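PDB 4GB5: uncharacterized protein from Kribbella flavida, which is of unknown function but carries a SnoaL-like domain of the NTF2 clan, whose cone-shaped fold commonly encloses a ligand pocket or active site. Local coordinates for residues 11-16 against 89-94; 18-23 against 132-137. All coordinates share one frame; numbering follows the deposited sequence.

Contact 1 of 2, residues 11-16 against 89-94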
loop_
_atom_site.group_PDB
_atom_site.type_symbol
_atom_site.label_atom_id
_atom_site.label_comp_id
_atom_site.label_asym_id
_atom_site.label_seq_id
_atom_site.Cartn_x
_atom_site.Cartn_y
_atom_site.Cartn_z
ATOM N N ALA A 11 -11.074 8.910 -9.377
ATOM C CA ALA A 11 -9.702 9.276 -9.009
ATOM C C ALA A 11 -9.698 10.247 -7.799
ATOM O O ALA A 11 -8.859 10.124 -6.910
ATOM C CB ALA A 11 -8.962 9.876 -10.207
ATOM N N GLU A 12 -10.635 11.180 -7.765
ATOM C CA GLU A 12 -10.727 12.133 -6.670
ATOM C C GLU A 12 -11.115 11.434 -5.368
ATOM O O GLU A 12 -10.592 11.778 -4.283
ATOM C CB GLU A 12 -11.671 13.293 -7.010
ATOM C CG GLU A 12 -11.081 14.283 -8.024
ATOM C CD GLU A 12 -12.028 15.399 -8.391
ATOM O OE1 GLU A 12 -13.166 15.408 -7.877
ATOM O OE2 GLU A 12 -11.618 16.279 -9.188
ATOM N N ILE A 13 -11.989 10.434 -5.472
ATOM C CA ILE A 13 -12.420 9.654 -4.302
ATOM C C ILE A 13 -11.235 8.843 -3.791
ATOM O O ILE A 13 -10.990 8.785 -2.570
ATOM C CB ILE A 13 -13.622 8.784 -4.641
ATOM C CG1 ILE A 13 -14.845 9.661 -4.827
ATOM C CG2 ILE A 13 -13.886 7.700 -3.563
ATOM C CD1 ILE A 13 -15.992 8.884 -5.451
ATOM N N ILE A 14 -10.480 8.207 -4.678
ATOM C CA ILE A 14 -9.296 7.465 -4.233
ATOM C C ILE A 14 -8.310 8.425 -3.576
ATOM O O ILE A 14 -7.748 8.111 -2.513
ATOM C CB ILE A 14 -8.687 6.596 -5.361
ATOM C CG1 ILE A 14 -9.654 5.488 -5.698
ATOM C CG2 ILE A 14 -7.325 6.005 -4.951
ATOM C CD1 ILE A 14 -9.331 4.666 -6.900
ATOM N N GLU A 15 -8.081 9.573 -4.172
ATOM C CA GLU A 15 -7.133 10.539 -3.597
ATOM C C GLU A 15 -7.563 10.974 -2.224
ATOM O O GLU A 15 -6.717 11.270 -1.375
ATOM C CB GLU A 15 -7.015 11.737 -4.526
ATOM C CG GLU A 15 -6.047 12.768 -4.100
ATOM C CD GLU A 15 -5.798 13.797 -5.177
ATOM O OE1 GLU A 15 -5.011 13.543 -6.126
ATOM O OE2 GLU A 15 -6.423 14.871 -5.069
ATOM N N LEU A 16 -8.862 11.032 -1.940
ATOM C CA LEU A 16 -9.302 11.398 -0.593
ATOM C C LEU A 16 -8.727 10.514 0.465
ATOM O O LEU A 16 -8.499 10.955 1.604
ATOM C CB LEU A 16 -10.807 11.279 -0.401
ATOM C CG LEU A 16 -11.657 12.421 -0.839
ATOM C CD1 LEU A 16 -13.105 12.058 -0.674
ATOM C CD2 LEU A 16 -11.341 13.628 0.035
ATOM N N ASP A 89 -23.890 11.730 -6.901
ATOM C CA ASP A 89 -23.145 12.488 -5.876
ATOM C C ASP A 89 -22.894 11.691 -4.592
ATOM O O ASP A 89 -22.569 12.265 -3.556
ATOM C CB ASP A 89 -23.840 13.834 -5.549
ATOM C CG ASP A 89 -25.173 13.673 -4.874
ATOM O OD1 ASP A 89 -25.751 12.567 -4.945
ATOM O OD2 ASP A 89 -25.662 14.674 -4.280
ATOM N N ARG A 90 -23.037 10.369 -4.664
ATOM C CA ARG A 90 -22.677 9.467 -3.546
ATOM C C ARG A 90 -21.773 8.350 -4.024
ATOM O O ARG A 90 -21.804 7.966 -5.166
ATOM C CB ARG A 90 -23.919 8.808 -2.960
ATOM C CG ARG A 90 -24.922 9.787 -2.449
ATOM C CD ARG A 90 -26.069 9.043 -1.739
ATOM N NE ARG A 90 -27.070 9.957 -1.182
ATOM C CZ ARG A 90 -27.041 10.450 0.053
ATOM N NH1 ARG A 90 -26.075 10.114 0.898
ATOM N NH2 ARG A 90 -27.997 11.310 0.435
ATOM N N ALA A 91 -20.951 7.852 -3.113
ATOM C CA ALA A 91 -20.140 6.702 -3.414
ATOM C C ALA A 91 -19.936 5.866 -2.173
ATOM O O ALA A 91 -19.997 6.369 -1.051
ATOM C CB ALA A 91 -18.760 7.120 -3.999
ATOM N N THR A 92 -19.672 4.589 -2.398
ATOM C CA THR A 92 -19.149 3.720 -1.355
ATOM C C THR A 92 -17.741 3.304 -1.698
ATOM O O THR A 92 -17.408 3.153 -2.875
ATOM C CB THR A 92 -19.988 2.455 -1.171
ATOM O OG1 THR A 92 -20.026 1.717 -2.397
ATOM C CG2 THR A 92 -21.403 2.826 -0.805
ATOM N N ILE A 93 -16.908 3.149 -0.686
ATOM C CA ILE A 93 -15.568 2.679 -0.908
ATOM C C ILE A 93 -15.233 1.631 0.119
ATOM O O ILE A 93 -15.299 1.882 1.314
ATOM C CB ILE A 93 -14.547 3.777 -0.750
ATOM C CG1 ILE A 93 -14.923 5.033 -1.534
ATOM C CG2 ILE A 93 -13.182 3.255 -1.149
ATOM C CD1 ILE A 93 -15.747 6.035 -0.828
ATOM N N HIS A 94 -14.778 0.494 -0.368
ATOM C CA HIS A 94 -14.176 -0.535 0.460
ATOM C C HIS A 94 -12.688 -0.508 0.212
ATOM O O HIS A 94 -12.255 -0.469 -0.955
ATOM C CB HIS A 94 -14.750 -1.898 0.113
ATOM C CG HIS A 94 -14.003 -3.044 0.694
ATOM N ND1 HIS A 94 -14.305 -3.548 1.945
ATOM C CD2 HIS A 94 -13.018 -3.820 0.197
ATOM C CE1 HIS A 94 -13.505 -4.578 2.201
ATOM N NE2 HIS A 94 -12.688 -4.735 1.173
#
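Ile13 lies against Ala91 and Ile93 where the N-terminal helix 6-25 packs on the mixed sheet, in the helix-on-sheet arrangement of the NTF2-like alpha+beta cone. The contact is wholly apolar, and no hydrogen bond links 11-16 to 89-94. Ile13 carries the helix side of it with two branches. Its long branch runs out to CD1, which stands 3.6 Å from Ala91 CB, while CG2 turns to the next inward-facing strand residue. With CG1 beside the backbone N (chi1 -71°) and CG2 anti to that N, the beta-branched side chain straddles two strand positions on the same face of the sheet. Of the CA atoms across the two segments, those of Ile13 and Ala91 come nearest, at 8.3 Å; the small methyl of alanine suits this spot, where the isoleucine reaches far toward the strand.

Arg90 and Thr92 point their CB atoms away from the helix, as the strand's alternation requires. The apolar layer is continued by Trp132, touched by both Ile13 and Ala91, and by Ile86 beside Ile13. Polar ties lie at the flanks: Glu15 pairs with Arg19 and accepts a hydrogen bond from Val84 N of the second subunit. Ile93, a buried branched aliphatic, offers two carbons to Ile13: the side chains cross obliquely, with Ile13 CG2 3.5 Å from Ile93 CG1 and 3.7 Å from Ile93 CD1.

Contact 2 of 2, residues 18-23 against 132-137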
loop_
_atom_site.group_PDB
_atom_site.type_symbol
_atom_site.label_atom_id
_atom_site.label_comp_id
_atom_site.label_asym_id
_atom_site.label_seq_id
_atom_site.Cartn_x
_atom_site.Cartn_y
_atom_site.Cartn_z
ATOM N N GLY A 18 -5.716 9.233 0.377
ATOM C CA GLY A 18 -4.367 9.747 0.620
ATOM C C GLY A 18 -4.398 10.903 1.618
ATOM O O GLY A 18 -3.614 10.938 2.568
ATOM N N ARG A 19 -5.315 11.836 1.404
ATOM C CA ARG A 19 -5.488 12.957 2.306
ATOM C C ARG A 19 -5.970 12.501 3.687
ATOM O O ARG A 19 -5.570 13.068 4.724
ATOM C CB ARG A 19 -6.454 13.978 1.700
ATOM C CG ARG A 19 -6.005 14.568 0.366
ATOM C CD ARG A 19 -6.745 15.861 0.073
ATOM N NE ARG A 19 -5.882 16.871 -0.539
ATOM C CZ ARG A 19 -5.806 17.111 -1.842
ATOM N NH1 ARG A 19 -4.997 18.050 -2.296
ATOM N NH2 ARG A 19 -6.543 16.418 -2.695
ATOM N N TYR A 20 -6.829 11.483 3.730
ATOM C CA TYR A 20 -7.281 10.926 5.000
ATOM C C TYR A 20 -6.109 10.410 5.809
ATOM O O TYR A 20 -5.978 10.667 7.017
ATOM C CB TYR A 20 -8.294 9.791 4.757
ATOM C CG TYR A 20 -8.730 9.055 6.031
ATOM C CD1 TYR A 20 -9.813 9.459 6.736
ATOM C CD2 TYR A 20 -8.016 7.957 6.519
ATOM C CE1 TYR A 20 -10.217 8.825 7.875
ATOM C CE2 TYR A 20 -8.406 7.300 7.653
ATOM C CZ TYR A 20 -9.512 7.735 8.332
ATOM O OH TYR A 20 -9.908 7.089 9.482
ATOM N N ALA A 21 -5.262 9.653 5.158
ATOM C CA ALA A 21 -4.049 9.124 5.819
ATOM C C ALA A 21 -3.124 10.219 6.257
ATOM O O ALA A 21 -2.529 10.138 7.326
ATOM C CB ALA A 21 -3.345 8.125 4.921
ATOM N N ASP A 22 -3.083 11.289 5.486
ATOM C CA ASP A 22 -2.274 12.439 5.859
ATOM C C ASP A 22 -2.762 13.135 7.142
ATOM O O ASP A 22 -1.948 13.618 7.903
ATOM C CB ASP A 22 -2.281 13.494 4.756
ATOM C CG ASP A 22 -1.476 13.093 3.528
ATOM O OD1 ASP A 22 -0.481 12.333 3.699
ATOM O OD2 ASP A 22 -1.790 13.617 2.412
ATOM N N ILE A 23 -4.075 13.191 7.387
ATOM C CA ILE A 23 -4.585 13.792 8.632
ATOM C C ILE A 23 -3.872 13.191 9.813
ATOM O O ILE A 23 -3.304 13.910 10.654
ATOM C CB ILE A 23 -6.118 13.600 8.776
ATOM C CG1 ILE A 23 -6.834 14.507 7.783
ATOM C CG2 ILE A 23 -6.596 13.957 10.180
ATOM C CD1 ILE A 23 -8.297 14.161 7.562
ATOM N N TRP A 132 -15.460 16.048 -3.562
ATOM C CA TRP A 132 -15.792 14.842 -2.810
ATOM C C TRP A 132 -15.316 14.934 -1.374
ATOM O O TRP A 132 -14.198 15.425 -1.103
ATOM C CB TRP A 132 -15.232 13.601 -3.488
ATOM C CG TRP A 132 -15.983 13.235 -4.743
ATOM C CD1 TRP A 132 -15.671 13.605 -6.035
ATOM C CD2 TRP A 132 -17.193 12.458 -4.833
ATOM N NE1 TRP A 132 -16.609 13.098 -6.906
ATOM C CE2 TRP A 132 -17.543 12.378 -6.198
ATOM C CE3 TRP A 132 -17.981 11.776 -3.891
ATOM C CZ2 TRP A 132 -18.668 11.671 -6.643
ATOM C CZ3 TRP A 132 -19.111 11.084 -4.331
ATOM C CH2 TRP A 132 -19.440 11.043 -5.697
ATOM N N ARG A 133 -16.126 14.396 -0.460
ATOM C CA ARG A 133 -15.751 14.298 0.946
ATOM C C ARG A 133 -16.213 12.972 1.521
ATOM O O ARG A 133 -17.243 12.421 1.108
ATOM C CB ARG A 133 -16.465 15.416 1.773
ATOM C CG ARG A 133 -16.055 16.872 1.451
ATOM C CD ARG A 133 -14.618 17.155 1.826
ATOM N NE ARG A 133 -14.264 18.564 1.639
ATOM C CZ ARG A 133 -13.863 19.094 0.499
ATOM N NH1 ARG A 133 -13.744 18.376 -0.592
ATOM N NH2 ARG A 133 -13.540 20.389 0.470
ATOM N N LEU A 134 -15.461 12.466 2.484
ATOM C CA LEU A 134 -15.829 11.245 3.174
ATOM C C LEU A 134 -16.836 11.581 4.285
ATOM O O LEU A 134 -16.517 12.317 5.231
ATOM C CB LEU A 134 -14.588 10.567 3.780
ATOM C CG LEU A 134 -13.552 10.002 2.818
ATOM C CD1 LEU A 134 -12.359 9.444 3.536
ATOM C CD2 LEU A 134 -14.180 8.921 1.954
ATOM N N SER A 135 -18.039 11.042 4.156
ATOM C CA SER A 135 -19.157 11.323 5.063
ATOM C C SER A 135 -19.375 10.250 6.116
ATOM O O SER A 135 -20.020 10.503 7.118
ATOM C CB SER A 135 -20.455 11.484 4.264
ATOM O OG SER A 135 -20.639 10.344 3.432
ATOM N N SER A 136 -18.855 9.051 5.886
ATOM C CA SER A 136 -18.922 7.997 6.859
ATOM C C SER A 136 -17.649 7.170 6.797
ATOM O O SER A 136 -17.208 6.764 5.710
ATOM C CB SER A 136 -20.133 7.097 6.571
ATOM O OG SER A 136 -20.146 5.983 7.424
ATOM N N VAL A 137 -17.047 6.901 7.955
ATOM C CA VAL A 137 -15.862 6.057 8.055
ATOM C C VAL A 137 -16.189 4.874 8.951
ATOM O O VAL A 137 -16.699 5.071 10.079
ATOM C CB VAL A 137 -14.684 6.826 8.678
ATOM C CG1 VAL A 137 -13.443 5.957 8.842
ATOM C CG2 VAL A 137 -14.363 8.040 7.848
#
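Helix segment 18-23 passes over strand segment 132-137 with its closest CA atoms, those of Tyr20 and Leu134, 8.7 Å apart, a separation bridged by side chains alone. Tyr20 CG is anti to the backbone N (chi1 175°), which carries the ring out from the helix to reach two residues of the strand. The side chains of Leu134 and Tyr20 cross at about a right angle, with Leu134 CD1 4.1 Å from Tyr20 CD1; farther out, Val137 CG2 lies 4.2 Å from Tyr20 CE1. Both methyls approach the ring obliquely. The side chains of Tyr20 and Val137 run toward each other from opposite directions, bringing Val137 CG1 to 3.8 Å from Tyr20 OH. Tyr20, long and aromatic, can serve both buried aliphatics, which suit their places by offering methyls to its ring.

Leu134 and Val137 are three apart, yet both point toward the helix. A classic beta bulge explains this: Ser135 and Ser136 together face Glu124 on strand 114-128, shifting the alternation by one residue. Tyr121 meets the Tyr20 ring edge-to-face. Leu134 also touches Phe17 of helix 6-25, while Ile23 packs on Leu32 and Val36 of helix 32-36, and Val137 reaches His37 of strand 37-38.

How the contacts relate
From the N terminus, helix 6-25 supplies the first half of both contacts, 11-16 and then, after a gap of one residue, 18-23. The chain next passes through helix 32-36, the short strands, helix 58-69 and strand 74-87 before contact 1 closes its loop of 72 intervening residues at 89-94. It continues along strands 90-102 and 114-128 to 132-137, where contact 2 closes a loop of 108. The segments alternate, so the loops cross. Together they seat positions about two turns apart on one helix on two strands separated by 114-128 in the sheet. Trp132 joins the contacts, its O 3.6 Å from Leu16 CD2.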